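Long-range contact in ficolin-3 (Homo sapiens, PDB 2J5Z), which is a lectin of innate immunity that binds sugars such as galactose, probably to recognise microbial or altered surfaces, through its fibrinogen-like domain: residues 161-174 / 177-189. Residues are numbered along the deposited sequence; the frame is centred on the assembly and turned at random.
Sequences DSSNSNCAVIVHGA and YASCYRSNLNGRY. With CA (calcium ion), chain D; GAL (beta-D-galactopyranose), chain E.
The Tyr177 ring lies against helix 167-171: the backbone C of Cys167 lies over one face, Cys167 CB reaches Tyr177 CG at 3.5 Å, and Gly173 stands at the edge near the hydroxyl. Val171 brings CG2 obliquely to the ring, 3.6 Å from Tyr177 CZ. Tyr177 OH donates to Asn184 OD1 at 2.6 Å in the plane of the amide carbonyl, which should restrict rotation of both groups. Asn184 CB sits over the centre of one face of the Tyr181 ring; galactose O3 lies over the opposite face, displaced toward the rim, and Val171 CB meets the edge. With chi1 of -39°, Val171 sends CG1 toward the sugar, 3.6 Å from galactose O4. His172 CE1 lies over one face of the Arg188 guanidinium, the planes of ring and guanidinium 29° apart.

The Cys167–Cys180 disulfide (chi3 -83°) ties the start of the helix to the sugar pocket. A cis peptide precedes Cys180, whose N donates to galactose O5 at 2.6 Å. Beyond the disulfide, Ser162 N donates to Ala178 O from above the carbonyl plane. Asp161 joins calcium to the helix: OD1 binds the metal and closes an Asx turn with Ser163 N, while OD2 accepts from Cys167 N. Ser163 O, Ser165 O, Asp159 and two waters also bind this calcium, a site characteristic of fibrinogen-like domains.

Asp202 holds Tyr181 OH and Gln56 holds Asn186 OD1. Ala174 and Asn186 touch Tyr72 of helix 69-74, and Leu185 packs on strands 101-106 and 215-220, so the Asn184-Gly187 turn joins this loop to the antiparallel sheet.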
# COMPACT_ATOMS: atom_id res chain seq x y z
N ASP A 161 27.96 -22.77 3.97
CA ASP A 161 28.50 -22.14 5.17
C ASP A 161 29.77 -22.84 5.66
O ASP A 161 30.31 -23.69 4.97
CB ASP A 161 27.44 -22.03 6.27
CG ASP A 161 26.92 -23.38 6.73
OD1 ASP A 161 27.72 -24.34 6.79
OD2 ASP A 161 25.71 -23.47 7.03
N SER A 162 30.25 -22.45 6.83
CA SER A 162 31.51 -22.99 7.35
C SER A 162 31.24 -23.95 8.50
O SER A 162 32.13 -24.26 9.29
CB SER A 162 32.43 -21.85 7.80
OG SER A 162 31.84 -21.09 8.84
N SER A 163 30.00 -24.43 8.58
CA SER A 163 29.58 -25.33 9.64
C SER A 163 29.48 -26.77 9.12
O SER A 163 29.24 -26.98 7.93
CB SER A 163 28.22 -24.88 10.18
OG SER A 163 27.69 -25.80 11.12
N ASN A 164 29.68 -27.74 10.01
CA ASN A 164 29.52 -29.15 9.65
C ASN A 164 28.06 -29.46 9.38
O ASN A 164 27.71 -30.52 8.84
CB ASN A 164 30.07 -30.07 10.75
N SER A 165 27.20 -28.52 9.77
CA SER A 165 25.77 -28.61 9.50
C SER A 165 25.32 -27.56 8.48
O SER A 165 26.14 -26.81 7.91
CB SER A 165 24.98 -28.45 10.80
OG SER A 165 25.13 -27.15 11.34
N ASN A 166 24.01 -27.53 8.25
CA ASN A 166 23.36 -26.51 7.43
C ASN A 166 22.73 -25.44 8.33
O ASN A 166 21.65 -25.64 8.90
CB ASN A 166 22.29 -27.16 6.53
CG ASN A 166 21.57 -26.15 5.65
OD1 ASN A 166 21.24 -25.05 6.09
ND2 ASN A 166 21.32 -26.52 4.40
N CYS A 167 23.42 -24.31 8.46
CA CYS A 167 22.98 -23.24 9.34
C CYS A 167 21.58 -22.75 9.02
O CYS A 167 20.85 -22.38 9.92
CB CYS A 167 23.92 -22.05 9.27
SG CYS A 167 25.47 -22.28 10.16
N ALA A 168 21.23 -22.69 7.74
CA ALA A 168 19.90 -22.23 7.34
C ALA A 168 18.84 -23.16 7.93
O ALA A 168 17.85 -22.71 8.48
CB ALA A 168 19.78 -22.19 5.82
N VAL A 169 19.08 -24.46 7.82
CA VAL A 169 18.18 -25.44 8.44
C VAL A 169 18.26 -25.26 9.95
O VAL A 169 17.25 -25.02 10.61
CB VAL A 169 18.57 -26.88 8.05
CG1 VAL A 169 17.83 -27.90 8.92
CG2 VAL A 169 18.29 -27.13 6.57
N ILE A 170 19.47 -25.33 10.49
CA ILE A 170 19.66 -25.25 11.93
C ILE A 170 18.97 -24.05 12.57
O ILE A 170 18.28 -24.22 13.57
CB ILE A 170 21.17 -25.25 12.32
CG1 ILE A 170 21.80 -26.60 11.98
CG2 ILE A 170 21.34 -24.94 13.80
CD1 ILE A 170 21.14 -27.78 12.67
N VAL A 171 19.13 -22.86 11.99
CA VAL A 171 18.60 -21.64 12.62
C VAL A 171 17.34 -21.05 11.93
O VAL A 171 16.90 -19.96 12.28
CB VAL A 171 19.68 -20.54 12.77
CG1 VAL A 171 21.02 -21.16 13.17
CG2 VAL A 171 19.84 -19.74 11.48
N HIS A 172 16.79 -21.78 10.97
CA HIS A 172 15.55 -21.41 10.27
C HIS A 172 15.61 -20.02 9.62
O HIS A 172 14.83 -19.12 9.94
CB HIS A 172 14.33 -21.51 11.21
CG HIS A 172 13.07 -21.92 10.51
ND1 HIS A 172 12.09 -21.01 10.15
CD2 HIS A 172 12.65 -23.13 10.09
CE1 HIS A 172 11.11 -21.66 9.54
NE2 HIS A 172 11.42 -22.94 9.49
N GLY A 173 16.55 -19.87 8.69
CA GLY A 173 16.70 -18.61 7.97
C GLY A 173 17.47 -18.76 6.67
O GLY A 173 17.60 -19.87 6.13
N ALA A 174 17.94 -17.62 6.16
CA ALA A 174 18.83 -17.58 5.00
C ALA A 174 19.73 -16.38 5.21
O ALA A 174 19.26 -15.31 5.56
CB ALA A 174 18.01 -17.40 3.71
N TYR A 177 25.76 -17.17 6.25
CA TYR A 177 26.12 -17.84 7.51
C TYR A 177 27.59 -18.25 7.60
O TYR A 177 28.21 -18.64 6.61
CB TYR A 177 25.24 -19.07 7.75
CG TYR A 177 23.79 -18.75 8.01
CD1 TYR A 177 23.42 -17.96 9.09
CD2 TYR A 177 22.80 -19.22 7.16
CE1 TYR A 177 22.08 -17.64 9.33
CE2 TYR A 177 21.48 -18.91 7.38
CZ TYR A 177 21.12 -18.13 8.47
OH TYR A 177 19.80 -17.81 8.69
N ALA A 178 28.11 -18.18 8.82
CA ALA A 178 29.40 -18.77 9.16
C ALA A 178 29.09 -20.06 9.93
O ALA A 178 28.78 -21.09 9.33
CB ALA A 178 30.20 -17.78 10.00
N SER A 179 29.15 -20.01 11.26
CA SER A 179 28.74 -21.15 12.07
C SER A 179 28.21 -20.77 13.47
O SER A 179 28.81 -21.12 14.49
CB SER A 179 29.87 -22.19 12.16
OG SER A 179 31.11 -21.57 12.46
N CYS A 180 27.08 -20.06 13.52
CA CYS A 180 26.34 -19.67 12.32
C CYS A 180 26.26 -18.16 12.07
O CYS A 180 26.41 -17.72 10.93
CB CYS A 180 24.94 -20.28 12.35
SG CYS A 180 24.95 -22.05 12.11
N TYR A 181 26.00 -17.37 13.12
CA TYR A 181 25.74 -15.94 12.91
C TYR A 181 25.95 -14.96 14.07
O TYR A 181 25.89 -15.32 15.25
CB TYR A 181 24.31 -15.74 12.36
CG TYR A 181 23.17 -15.94 13.36
CD1 TYR A 181 22.80 -14.92 14.23
CD2 TYR A 181 22.44 -17.12 13.39
CE1 TYR A 181 21.75 -15.08 15.13
CE2 TYR A 181 21.37 -17.28 14.28
CZ TYR A 181 21.04 -16.26 15.14
OH TYR A 181 19.99 -16.40 16.03
N ARG A 182 26.19 -13.70 13.70
CA ARG A 182 26.04 -12.56 14.61
C ARG A 182 24.77 -11.80 14.26
O ARG A 182 24.25 -11.05 15.08
CB ARG A 182 27.23 -11.60 14.50
CG ARG A 182 28.61 -12.23 14.66
CD ARG A 182 29.31 -11.77 15.92
NE ARG A 182 29.24 -10.32 16.10
CZ ARG A 182 29.13 -9.74 17.29
NH1 ARG A 182 29.08 -10.49 18.39
NH2 ARG A 182 29.06 -8.43 17.39
N SER A 183 24.28 -11.98 13.03
CA SER A 183 22.99 -11.39 12.61
C SER A 183 22.18 -12.40 11.79
O SER A 183 22.73 -13.25 11.10
CB SER A 183 23.19 -10.10 11.82
OG SER A 183 24.09 -10.29 10.74
N ASN A 184 20.86 -12.27 11.85
CA ASN A 184 19.97 -13.27 11.27
C ASN A 184 18.63 -12.62 10.95
O ASN A 184 17.57 -13.08 11.40
CB ASN A 184 19.77 -14.39 12.30
CG ASN A 184 19.05 -15.59 11.74
OD1 ASN A 184 19.35 -16.05 10.61
ND2 ASN A 184 18.12 -16.15 12.53
N LEU A 185 18.67 -11.55 10.17
CA LEU A 185 17.49 -10.70 9.98
C LEU A 185 16.41 -11.30 9.09
O LEU A 185 15.32 -10.75 9.01
CB LEU A 185 17.89 -9.31 9.47
CG LEU A 185 18.84 -8.50 10.37
CD1 LEU A 185 19.12 -7.15 9.74
CD2 LEU A 185 18.32 -8.34 11.82
N ASN A 186 16.73 -12.40 8.41
CA ASN A 186 15.76 -13.13 7.61
C ASN A 186 15.30 -14.35 8.40
O ASN A 186 14.81 -15.33 7.83
CB ASN A 186 16.35 -13.58 6.27
CG ASN A 186 16.63 -12.42 5.33
OD1 ASN A 186 16.01 -11.36 5.44
ND2 ASN A 186 17.55 -12.62 4.39
N GLY A 187 15.47 -14.28 9.71
CA GLY A 187 15.14 -15.41 10.57
C GLY A 187 13.65 -15.48 10.86
O GLY A 187 12.87 -14.69 10.33
N ARG A 188 13.26 -16.42 11.71
CA ARG A 188 11.85 -16.65 12.01
C ARG A 188 11.20 -15.53 12.83
O ARG A 188 11.74 -15.08 13.83
CB ARG A 188 11.69 -17.99 12.73
CG ARG A 188 10.26 -18.45 12.85
CD ARG A 188 10.21 -19.96 13.14
NE ARG A 188 8.87 -20.49 12.97
CZ ARG A 188 8.52 -21.73 13.29
NH1 ARG A 188 9.43 -22.56 13.80
NH2 ARG A 188 7.27 -22.12 13.11
N TYR A 189 10.03 -15.08 12.39
CA TYR A 189 9.38 -13.98 13.07
C TYR A 189 8.78 -14.39 14.41
O TYR A 189 8.32 -15.52 14.56
CB TYR A 189 8.30 -13.33 12.20
CG TYR A 189 7.91 -11.96 12.71
CD1 TYR A 189 8.61 -10.83 12.32
CD2 TYR A 189 6.85 -11.81 13.60
CE1 TYR A 189 8.26 -9.57 12.80
CE2 TYR A 189 6.49 -10.57 14.08
CZ TYR A 189 7.20 -9.45 13.68
OH TYR A 189 6.85 -8.20 14.15
CA CA D . 27.55 -26.59 6.13
C1 GAL E . 26.44 -18.79 16.58
C2 GAL E . 25.47 -17.62 16.70
C3 GAL E . 24.15 -18.07 17.30
C4 GAL E . 23.66 -19.42 16.77
C5 GAL E . 24.78 -20.42 16.55
C6 GAL E . 24.27 -21.66 15.83
O1 GAL E . 27.67 -18.37 15.98
O2 GAL E . 26.04 -16.60 17.52
O3 GAL E . 23.16 -17.08 17.02
O4 GAL E . 22.96 -19.23 15.54
O5 GAL E . 25.80 -19.78 15.78
O6 GAL E . 24.79 -22.83 16.46
O HOH W 1 29.41 -26.29 4.71
O HOH W 2 33.18 -20.44 10.90
O HOH W 3 15.36 -17.65 12.89
O HOH W 4 13.07 -17.52 8.31
O HOH W 5 18.63 -14.72 8.30
O HOH W 6 28.00 -28.91 5.64